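Local coordinates for protein 4-alpha-glucanotransferase (PDB 1TZ7) that is a 4-alpha-glucanotransferase (amylomaltase, or disproportionating enzyme) of Aquifex aeolicus, a single-chain enzyme built round a parallel eight-stranded barrel, at residues Y88-P93 against V120-K125; L112-E118 against N478-K484. One frame throughout, in Å; residues are numbered along the deposited sequence.

Contact 1 (Y88-P93 against V120-K125)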
ATOM      1  N   TYR A  88      -6.242 -11.535   4.117  1.00 21.86           N
ATOM      2  CA  TYR A  88      -6.918 -12.784   3.737  1.00 23.13           C
ATOM      3  C   TYR A  88      -8.194 -12.551   2.902  1.00 27.48           C
ATOM      4  O   TYR A  88      -8.645 -13.451   2.197  1.00 21.33           O
ATOM      5  CB  TYR A  88      -7.232 -13.645   4.983  1.00 23.15           C
ATOM      6  CG  TYR A  88      -8.418 -13.169   5.830  1.00 26.19           C
ATOM      7  CD1 TYR A  88      -9.721 -13.577   5.537  1.00 25.04           C
ATOM      8  CD2 TYR A  88      -8.223 -12.336   6.933  1.00 32.44           C
ATOM      9  CE1 TYR A  88     -10.804 -13.153   6.315  1.00 29.52           C
ATOM     10  CE2 TYR A  88      -9.298 -11.905   7.717  1.00 24.01           C
ATOM     11  CZ  TYR A  88     -10.583 -12.317   7.403  1.00 33.39           C
ATOM     12  OH  TYR A  88     -11.647 -11.897   8.177  1.00 25.53           O
ATOM     13  N   VAL A  89      -8.761 -11.344   2.979  1.00 22.25           N
ATOM     14  CA  VAL A  89      -9.969 -11.017   2.203  1.00 22.91           C
ATOM     15  C   VAL A  89      -9.665 -10.847   0.704  1.00 23.81           C
ATOM     16  O   VAL A  89     -10.582 -10.795  -0.119  1.00 26.43           O
ATOM     17  CB  VAL A  89     -10.679  -9.732   2.733  1.00 23.89           C
ATOM     18  CG1 VAL A  89     -11.183  -9.949   4.148  1.00 30.85           C
ATOM     19  CG2 VAL A  89      -9.755  -8.527   2.667  1.00 27.44           C
ATOM     20  N   LEU A  90      -8.374 -10.768   0.360  1.00 24.45           N
ATOM     21  CA  LEU A  90      -7.949 -10.676  -1.040  1.00 27.52           C
ATOM     22  C   LEU A  90      -7.760 -12.063  -1.670  1.00 25.28           C
ATOM     23  O   LEU A  90      -7.422 -12.174  -2.840  1.00 25.24           O
ATOM     24  CB  LEU A  90      -6.645  -9.891  -1.152  1.00 25.70           C
ATOM     25  CG  LEU A  90      -6.624  -8.516  -0.485  1.00 32.20           C
ATOM     26  CD1 LEU A  90      -5.264  -7.865  -0.669  1.00 29.42           C
ATOM     27  CD2 LEU A  90      -7.720  -7.628  -1.041  1.00 35.23           C
ATOM     28  N   ILE A  91      -7.977 -13.110  -0.889  1.00 21.96           N
ATOM     29  CA  ILE A  91      -7.793 -14.466  -1.382  1.00 25.69           C
ATOM     30  C   ILE A  91      -8.939 -14.866  -2.306  1.00 22.84           C
ATOM     31  O   ILE A  91     -10.106 -14.580  -2.027  1.00 25.69           O
ATOM     32  CB  ILE A  91      -7.673 -15.459  -0.207  1.00 22.37           C
ATOM     33  CG1 ILE A  91      -6.308 -15.304   0.467  1.00 23.43           C
ATOM     34  CG2 ILE A  91      -7.864 -16.897  -0.698  1.00 27.09           C
ATOM     35  CD1 ILE A  91      -6.174 -16.050   1.791  1.00 27.68           C
ATOM     36  N   ASP A  92      -8.592 -15.520  -3.408  1.00 23.79           N
ATOM     37  CA  ASP A  92      -9.574 -16.063  -4.336  1.00 22.96           C
ATOM     38  C   ASP A  92     -10.095 -17.409  -3.816  1.00 28.21           C
ATOM     39  O   ASP A  92      -9.353 -18.382  -3.765  1.00 22.50           O
ATOM     40  CB  ASP A  92      -8.937 -16.246  -5.720  1.00 31.26           C
ATOM     41  CG  ASP A  92      -9.851 -16.962  -6.697  1.00 36.39           C
ATOM     42  OD1 ASP A  92     -11.087 -16.861  -6.549  1.00 31.69           O
ATOM     43  OD2 ASP A  92      -9.417 -17.646  -7.645  1.00 37.75           O
ATOM     44  N   PRO A  93     -11.373 -17.456  -3.433  1.00 29.96           N
ATOM     45  CA  PRO A  93     -11.959 -18.665  -2.841  1.00 30.55           C
ATOM     46  C   PRO A  93     -12.207 -19.780  -3.864  1.00 30.03           C
ATOM     47  O   PRO A  93     -12.452 -20.922  -3.472  1.00 26.07           O
ATOM     48  CB  PRO A  93     -13.288 -18.162  -2.259  1.00 35.47           C
ATOM     49  CG  PRO A  93     -13.640 -16.965  -3.072  1.00 34.32           C
ATOM     50  CD  PRO A  93     -12.354 -16.358  -3.536  1.00 27.19           C
ATOM     51  N   VAL A 120     -17.134  -9.706   3.857  1.00 23.38           N
ATOM     52  CA  VAL A 120     -16.054 -10.555   3.341  1.00 29.15           C
ATOM     53  C   VAL A 120     -15.077 -10.995   4.446  1.00 23.26           C
ATOM     54  O   VAL A 120     -14.492 -12.067   4.359  1.00 27.79           O
ATOM     55  CB  VAL A 120     -15.266  -9.878   2.176  1.00 24.42           C
ATOM     56  CG1 VAL A 120     -16.204  -9.555   1.016  1.00 29.68           C
ATOM     57  CG2 VAL A 120     -14.538  -8.634   2.652  1.00 31.22           C
ATOM     58  N   TYR A 121     -14.915 -10.169   5.484  1.00 24.72           N
ATOM     59  CA  TYR A 121     -14.160 -10.586   6.673  1.00 27.41           C
ATOM     60  C   TYR A 121     -14.745 -11.870   7.231  1.00 27.01           C
ATOM     61  O   TYR A 121     -14.017 -12.800   7.553  1.00 25.62           O
ATOM     62  CB  TYR A 121     -14.182  -9.495   7.759  1.00 28.64           C
ATOM     63  CG  TYR A 121     -13.271  -8.316   7.478  1.00 35.75           C
ATOM     64  CD1 TYR A 121     -11.935  -8.503   7.131  1.00 30.40           C
ATOM     65  CD2 TYR A 121     -13.745  -7.017   7.567  1.00 32.04           C
ATOM     66  CE1 TYR A 121     -11.101  -7.417   6.873  1.00 24.50           C
ATOM     67  CE2 TYR A 121     -12.919  -5.928   7.310  1.00 19.96           C
ATOM     68  CZ  TYR A 121     -11.606  -6.130   6.968  1.00 19.43           C
ATOM     69  OH  TYR A 121     -10.796  -5.044   6.716  1.00 24.13           O
ATOM     70  N   GLU A 122     -16.073 -11.909   7.339  1.00 27.01           N
ATOM     71  CA  GLU A 122     -16.776 -13.055   7.929  1.00 31.25           C
ATOM     72  C   GLU A 122     -16.860 -14.227   6.955  1.00 28.41           C
ATOM     73  O   GLU A 122     -16.657 -15.386   7.339  1.00 27.25           O
ATOM     74  CB  GLU A 122     -18.195 -12.643   8.360  1.00 32.09           C
ATOM     75  CG  GLU A 122     -18.248 -11.899   9.684  1.00 41.45           C
ATOM     76  CD  GLU A 122     -17.931 -12.794  10.874  1.00 45.24           C
ATOM     77  OE1 GLU A 122     -17.910 -14.035  10.706  1.00 52.34           O
ATOM     78  OE2 GLU A 122     -17.707 -12.254  11.979  1.00 60.94           O
ATOM     79  N   TYR A 123     -17.165 -13.912   5.693  1.00 26.05           N
ATOM     80  CA  TYR A 123     -17.427 -14.935   4.679  1.00 30.36           C
ATOM     81  C   TYR A 123     -16.140 -15.670   4.269  1.00 27.69           C
ATOM     82  O   TYR A 123     -16.119 -16.890   4.178  1.00 22.96           O
ATOM     83  CB  TYR A 123     -18.074 -14.301   3.442  1.00 31.15           C
ATOM     84  CG  TYR A 123     -18.281 -15.272   2.301  1.00 39.64           C
ATOM     85  CD1 TYR A 123     -18.975 -16.460   2.495  1.00 40.89           C
ATOM     86  CD2 TYR A 123     -17.779 -15.002   1.030  1.00 36.45           C
ATOM     87  CE1 TYR A 123     -19.167 -17.355   1.457  1.00 41.26           C
ATOM     88  CE2 TYR A 123     -17.967 -15.891  -0.015  1.00 33.95           C
ATOM     89  CZ  TYR A 123     -18.662 -17.068   0.206  1.00 39.52           C
ATOM     90  OH  TYR A 123     -18.853 -17.954  -0.822  1.00 48.87           O
ATOM     91  N   LYS A 124     -15.082 -14.917   4.018  1.00 23.00           N
ATOM     92  CA  LYS A 124     -13.811 -15.510   3.598  1.00 31.35           C
ATOM     93  C   LYS A 124     -13.115 -16.229   4.767  1.00 29.36           C
ATOM     94  O   LYS A 124     -12.392 -17.193   4.561  1.00 22.85           O
ATOM     95  CB  LYS A 124     -12.893 -14.446   3.006  1.00 27.78           C
ATOM     96  CG  LYS A 124     -13.440 -13.795   1.734  1.00 34.35           C
ATOM     97  CD  LYS A 124     -12.486 -13.960   0.561  1.00 33.16           C
ATOM     98  CE  LYS A 124     -13.040 -13.323  -0.704  1.00 24.62           C
ATOM     99  NZ  LYS A 124     -12.040 -12.447  -1.374  1.00 18.49           N
ATOM    100  N   LYS A 125     -13.351 -15.751   5.988  1.00 24.46           N
ATOM    101  CA  LYS A 125     -12.872 -16.443   7.183  1.00 29.01           C
ATOM    102  C   LYS A 125     -13.538 -17.801   7.321  1.00 32.77           C
ATOM    103  O   LYS A 125     -12.906 -18.765   7.726  1.00 26.94           O
ATOM    104  CB  LYS A 125     -13.142 -15.607   8.439  1.00 30.70           C
ATOM    105  CG  LYS A 125     -12.463 -16.154   9.715  1.00 45.50           C
ATOM    106  CD  LYS A 125     -13.150 -15.646  10.987  1.00 63.18           C
ATOM    107  CE  LYS A 125     -12.723 -14.217  11.326  1.00 70.73           C
ATOM    108  NZ  LYS A 125     -13.767 -13.485  12.107  1.00 70.41           N
TER
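Lys124 NZ is gripped by two backbone carbonyls of 88-93: it gives hydrogen bonds to Val89 O, at a short 2.5 Å, and to Ile91 O at 3.0 Å. It meets Val89 O from above the carbonyl plane, 43° out of it, and Ile91 O from a position tilted less far from its carbonyl plane. NZ thus lies between a carbonyl within the 3-10 segment and one just past it. Bends at chi2 (-122°) and chi4 (131°) steer the lysine chain to this spot, with Lys124 CE passing 4.2 Å from Pro93 CD. The two carbonyls satisfy part of the needs of a buried charge, and each would probably be polarised by it. The second polar tie runs the other way, from loop side chain to helix backbone: Tyr88 OH donates to Tyr121 O at 2.6 Å. The Tyr88 ring meets Tyr121 O with its edge, while Lys124 CB also lies near the ring plane. Between these polar ties, Val89 CG1 packs against Tyr121 CD1 at 3.4 Å and Val120 CG2 at 3.9 Å. Tyr121 turns its own hydroxyl to Thr69 and Asn75. Ile91 also touches Val204, Phe205 and Gln208 of helix 192-218. Residues 88-93 lead into helix 94-98, where Asp92 OD1 accepts a hydrogen bond from Glu94 N. The contact lays the 3-10 turn against one flank of helix 117-133, within the long connection that follows strand 60-62 of the parallel eight-stranded barrel.

Contact 2 (L112-E118 against N478-K484)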
ATOM      1  N   LEU A 112     -21.688  -6.751  -8.550  1.00 39.91           N
ATOM      2  CA  LEU A 112     -20.561  -5.818  -8.588  1.00 41.59           C
ATOM      3  C   LEU A 112     -20.973  -4.473  -7.994  1.00 47.36           C
ATOM      4  O   LEU A 112     -21.813  -3.761  -8.556  1.00 49.78           O
ATOM      5  CB  LEU A 112     -20.066  -5.614 -10.031  1.00 40.22           C
ATOM      6  CG  LEU A 112     -19.603  -6.846 -10.825  1.00 47.16           C
ATOM      7  CD1 LEU A 112     -18.589  -6.544 -11.918  1.00 52.20           C
ATOM      8  CD2 LEU A 112     -19.251  -8.080 -10.002  1.00 54.57           C
ATOM      9  N   GLY A 113     -20.383  -4.136  -6.855  1.00 40.95           N
ATOM     10  CA  GLY A 113     -20.566  -2.831  -6.251  1.00 36.63           C
ATOM     11  C   GLY A 113     -19.354  -2.428  -5.441  1.00 36.48           C
ATOM     12  O   GLY A 113     -18.226  -2.792  -5.774  1.00 31.89           O
ATOM     13  N   GLU A 114     -19.584  -1.681  -4.370  1.00 32.25           N
ATOM     14  CA  GLU A 114     -18.502  -1.280  -3.468  1.00 34.21           C
ATOM     15  C   GLU A 114     -18.014  -2.472  -2.642  1.00 30.44           C
ATOM     16  O   GLU A 114     -18.745  -3.445  -2.445  1.00 36.97           O
ATOM     17  CB  GLU A 114     -18.971  -0.161  -2.534  1.00 34.06           C
ATOM     18  CG  GLU A 114     -19.431   1.102  -3.253  1.00 47.94           C
ATOM     19  CD  GLU A 114     -18.286   1.866  -3.896  1.00 61.30           C
ATOM     20  OE1 GLU A 114     -17.817   2.852  -3.292  1.00 72.16           O
ATOM     21  OE2 GLU A 114     -17.857   1.479  -5.010  1.00 66.77           O
ATOM     22  N   ALA A 115     -16.772  -2.386  -2.166  1.00 29.47           N
ATOM     23  CA  ALA A 115     -16.165  -3.463  -1.385  1.00 26.49           C
ATOM     24  C   ALA A 115     -16.952  -3.701  -0.108  1.00 27.54           C
ATOM     25  O   ALA A 115     -17.170  -2.779   0.684  1.00 27.30           O
ATOM     26  CB  ALA A 115     -14.728  -3.130  -1.061  1.00 30.62           C
ATOM     27  N   LEU A 116     -17.379  -4.943   0.084  1.00 19.72           N
ATOM     28  CA  LEU A 116     -18.233  -5.304   1.197  1.00 23.08           C
ATOM     29  C   LEU A 116     -17.375  -5.842   2.357  1.00 18.31           C
ATOM     30  O   LEU A 116     -17.418  -7.032   2.678  1.00 30.24           O
ATOM     31  CB  LEU A 116     -19.242  -6.378   0.755  1.00 28.53           C
ATOM     32  CG  LEU A 116     -20.572  -5.967   0.078  1.00 35.31           C
ATOM     33  CD1 LEU A 116     -20.778  -4.473  -0.174  1.00 28.50           C
ATOM     34  CD2 LEU A 116     -20.972  -6.844  -1.113  1.00 39.90           C
ATOM     35  N   TYR A 117     -16.603  -4.948   2.975  1.00 21.82           N
ATOM     36  CA  TYR A 117     -15.586  -5.351   3.953  1.00 22.64           C
ATOM     37  C   TYR A 117     -16.189  -6.177   5.090  1.00 30.06           C
ATOM     38  O   TYR A 117     -15.735  -7.283   5.369  1.00 25.36           O
ATOM     39  CB  TYR A 117     -14.866  -4.122   4.512  1.00 24.77           C
ATOM     40  CG  TYR A 117     -13.797  -3.585   3.588  1.00 23.25           C
ATOM     41  CD1 TYR A 117     -13.971  -2.380   2.917  1.00 27.44           C
ATOM     42  CD2 TYR A 117     -12.620  -4.290   3.377  1.00 27.55           C
ATOM     43  CE1 TYR A 117     -13.001  -1.888   2.067  1.00 27.55           C
ATOM     44  CE2 TYR A 117     -11.638  -3.810   2.527  1.00 28.27           C
ATOM     45  CZ  TYR A 117     -11.831  -2.608   1.874  1.00 18.93           C
ATOM     46  OH  TYR A 117     -10.860  -2.128   1.030  1.00 18.89           O
ATOM     47  N   GLU A 118     -17.218  -5.631   5.738  1.00 21.04           N
ATOM     48  CA  GLU A 118     -17.876  -6.314   6.851  1.00 32.41           C
ATOM     49  C   GLU A 118     -18.186  -7.761   6.490  1.00 32.37           C
ATOM     50  O   GLU A 118     -17.885  -8.690   7.266  1.00 41.13           O
ATOM     51  CB  GLU A 118     -19.181  -5.593   7.240  1.00 29.48           C
ATOM     52  CG  GLU A 118     -18.979  -4.243   7.924  1.00 38.24           C
ATOM     53  CD  GLU A 118     -18.901  -3.091   6.937  1.00 45.30           C
ATOM     54  OE1 GLU A 118     -18.836  -3.356   5.715  1.00 30.54           O
ATOM     55  OE2 GLU A 118     -18.905  -1.917   7.383  1.00 39.27           O
ATOM     56  N   ASN A 478     -13.730   4.789   3.518  1.00 27.23           N
ATOM     57  CA  ASN A 478     -12.659   4.767   2.531  1.00 29.05           C
ATOM     58  C   ASN A 478     -12.335   3.359   2.053  1.00 26.07           C
ATOM     59  O   ASN A 478     -12.766   2.371   2.654  1.00 24.79           O
ATOM     60  CB  ASN A 478     -11.409   5.415   3.112  1.00 31.20           C
ATOM     61  CG  ASN A 478     -11.665   6.814   3.616  1.00 43.16           C
ATOM     62  OD1 ASN A 478     -12.015   7.706   2.849  1.00 27.35           O
ATOM     63  ND2 ASN A 478     -11.500   7.015   4.922  1.00 34.71           N
ATOM     64  N   TRP A 479     -11.568   3.283   0.959  1.00 26.46           N
ATOM     65  CA  TRP A 479     -10.994   2.026   0.468  1.00 27.86           C
ATOM     66  C   TRP A 479     -12.049   1.096  -0.103  1.00 26.13           C
ATOM     67  O   TRP A 479     -11.824  -0.113  -0.227  1.00 30.59           O
ATOM     68  CB  TRP A 479     -10.208   1.315   1.579  1.00 32.65           C
ATOM     69  CG  TRP A 479      -9.407   2.246   2.422  1.00 26.43           C
ATOM     70  CD1 TRP A 479      -9.657   2.602   3.711  1.00 32.38           C
ATOM     71  CD2 TRP A 479      -8.228   2.949   2.035  1.00 25.61           C
ATOM     72  NE1 TRP A 479      -8.701   3.485   4.155  1.00 28.54           N
ATOM     73  CE2 TRP A 479      -7.813   3.718   3.144  1.00 27.63           C
ATOM     74  CE3 TRP A 479      -7.471   3.013   0.858  1.00 32.25           C
ATOM     75  CZ2 TRP A 479      -6.679   4.532   3.114  1.00 32.35           C
ATOM     76  CZ3 TRP A 479      -6.345   3.821   0.830  1.00 32.34           C
ATOM     77  CH2 TRP A 479      -5.961   4.570   1.953  1.00 27.40           C
ATOM     78  N   ARG A 480     -13.195   1.657  -0.469  1.00 28.50           N
ATOM     79  CA  ARG A 480     -14.337   0.859  -0.849  1.00 28.90           C
ATOM     80  C   ARG A 480     -14.557   0.809  -2.376  1.00 26.21           C
ATOM     81  O   ARG A 480     -15.260  -0.066  -2.863  1.00 24.95           O
ATOM     82  CB  ARG A 480     -15.600   1.376  -0.143  1.00 29.71           C
ATOM     83  CG  ARG A 480     -15.475   1.391   1.416  1.00 40.79           C
ATOM     84  CD  ARG A 480     -16.808   1.404   2.169  1.00 40.10           C
ATOM     85  NE  ARG A 480     -17.253   0.096   2.458  1.00 56.21           N
ATOM     86  CZ  ARG A 480     -17.450  -0.476   3.653  1.00 53.96           C
ATOM     87  NH1 ARG A 480     -17.929  -1.682   3.630  1.00 42.07           N
ATOM     88  NH2 ARG A 480     -17.117   0.074   4.832  1.00 43.33           N
ATOM     89  N   TRP A 481     -13.959   1.739  -3.123  1.00 24.80           N
ATOM     90  CA  TRP A 481     -14.262   1.841  -4.558  1.00 26.72           C
ATOM     91  C   TRP A 481     -13.848   0.590  -5.303  1.00 26.68           C
ATOM     92  O   TRP A 481     -12.759   0.067  -5.094  1.00 24.17           O
ATOM     93  CB  TRP A 481     -13.584   3.042  -5.208  1.00 29.86           C
ATOM     94  CG  TRP A 481     -13.840   3.070  -6.700  1.00 32.39           C
ATOM     95  CD1 TRP A 481     -15.001   3.435  -7.326  1.00 29.22           C
ATOM     96  CD2 TRP A 481     -12.936   2.675  -7.739  1.00 28.47           C
ATOM     97  NE1 TRP A 481     -14.866   3.309  -8.690  1.00 27.92           N
ATOM     98  CE2 TRP A 481     -13.608   2.846  -8.971  1.00 34.48           C
ATOM     99  CE3 TRP A 481     -11.614   2.203  -7.759  1.00 31.99           C
ATOM    100  CZ2 TRP A 481     -13.007   2.563 -10.199  1.00 34.12           C
ATOM    101  CZ3 TRP A 481     -11.026   1.924  -8.979  1.00 28.29           C
ATOM    102  CH2 TRP A 481     -11.724   2.103 -10.181  1.00 30.64           C
ATOM    103  N   ARG A 482     -14.722   0.125  -6.190  1.00 20.67           N
ATOM    104  CA  ARG A 482     -14.401  -0.978  -7.090  1.00 27.97           C
ATOM    105  C   ARG A 482     -14.812  -0.647  -8.513  1.00 28.75           C
ATOM    106  O   ARG A 482     -15.754   0.122  -8.741  1.00 25.50           O
ATOM    107  CB  ARG A 482     -15.119  -2.258  -6.643  1.00 27.35           C
ATOM    108  CG  ARG A 482     -14.753  -2.729  -5.249  1.00 32.08           C
ATOM    109  CD  ARG A 482     -14.749  -4.245  -5.094  1.00 32.38           C
ATOM    110  NE  ARG A 482     -16.086  -4.817  -5.234  1.00 33.80           N
ATOM    111  CZ  ARG A 482     -16.341  -6.025  -5.736  1.00 27.61           C
ATOM    112  NH1 ARG A 482     -17.588  -6.452  -5.818  1.00 23.49           N
ATOM    113  NH2 ARG A 482     -15.348  -6.807  -6.158  1.00 29.22           N
ATOM    114  N   ILE A 483     -14.108  -1.234  -9.467  1.00 24.54           N
ATOM    115  CA  ILE A 483     -14.546  -1.250 -10.854  1.00 23.74           C
ATOM    116  C   ILE A 483     -15.900  -1.931 -10.954  1.00 20.98           C
ATOM    117  O   ILE A 483     -16.089  -3.028 -10.422  1.00 23.79           O
ATOM    118  CB  ILE A 483     -13.505  -2.007 -11.732  1.00 25.08           C
ATOM    119  CG1 ILE A 483     -12.172  -1.253 -11.749  1.00 28.70           C
ATOM    120  CG2 ILE A 483     -14.027  -2.186 -13.149  1.00 29.30           C
ATOM    121  CD1 ILE A 483     -10.975  -2.127 -12.154  1.00 32.71           C
ATOM    122  N   LYS A 484     -16.845  -1.273 -11.640  1.00 25.94           N
ATOM    123  CA  LYS A 484     -18.191  -1.823 -11.848  1.00 36.88           C
ATOM    124  C   LYS A 484     -18.504  -2.016 -13.347  1.00 41.94           C
ATOM    125  O   LYS A 484     -19.542  -2.577 -13.701  1.00 49.01           O
ATOM    126  CB  LYS A 484     -19.248  -0.892 -11.231  1.00 36.54           C
ATOM    127  CG  LYS A 484     -19.131  -0.717  -9.725  1.00 43.17           C
ATOM    128  CD  LYS A 484     -20.021   0.431  -9.227  1.00 49.95           C
ATOM    129  CE  LYS A 484     -19.456   1.076  -7.966  1.00 64.88           C
ATOM    130  NZ  LYS A 484     -18.224   1.874  -8.242  1.00 50.66           N
TER
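Backbone and hydroxyl bonds join Ala115 and Tyr117 to the 478-484 loop. Ala115 N donates to Arg480 O at 2.9 Å, nearly straight (174° at the hydrogen) and on a lone pair in the carbonyl plane. Tyr117 OH gives a 2.6 Å bond to Trp479 O, which lies near the plane of the tyrosine ring at its edge. Two arginines answer with side-chain bonds to carbonyls. Arg480 NH1 reaches Ala115 O at 3.2 Å, with a weak second bond from NE, so Ala115 is engaged through both its N and its O. Arg482 NE bonds Gly113 O at 3.0 Å from above the carbonyl plane; its NH2 turns to Ser35 O. Salt bridges are uneven. Arg480 NH1 meets Glu118 OE1 on the syn side at 2.8 Å, in the guanidinium plane, the carboxylate turned by only 23° from it. The bend of Arg480 at chi3 (91°) brings the guanidinium to both Ala115 O and Glu118. Lys484 NZ to Glu114 OE2, at 3.3 Å, is weak, and NZ also donates to Arg482 O. Among the flat groups, Tyr117 CD1 sits over the centre of the Arg480 guanidinium, 4.0 Å above it, the ring nearly perpendicular to that plane and edge-on to the cation's face. The segments run in roughly opposite directions, joining the start of helix 117-133 to the loop between helices 457-460 and 491-500; Trp481 and Ile483 pack on Met457, while backbone hydrogen bonds tie Leu116 to Gly38 and Ile483 to Ser32, both between barrel strand 23-27 and helix 44-56.

Overall arrangement
Helix 117-133 serves both contacts: contact 2 takes the chain entering it and its first turn, contact 1 the residues that follow, with centres about 14 Å apart. The segments of contact 1 are 27 residues apart in sequence. That contact is buried, with apolar packing beside its three hydrogen bonds, all ending on carbonyl oxygens. Contact 2 bridges 360 residues, is only partly buried, and buries more surface between its segments; it adds two salt bridges and arginine bonds to carbonyls, with the solvent-exposed Glu118 and Lys484 carrying one end of each bridge. Tyrosine hydroxyls bonded to carbonyls occur in both, but in contact 1 the helix supplies the carbonyl, in contact 2 the hydroxyl.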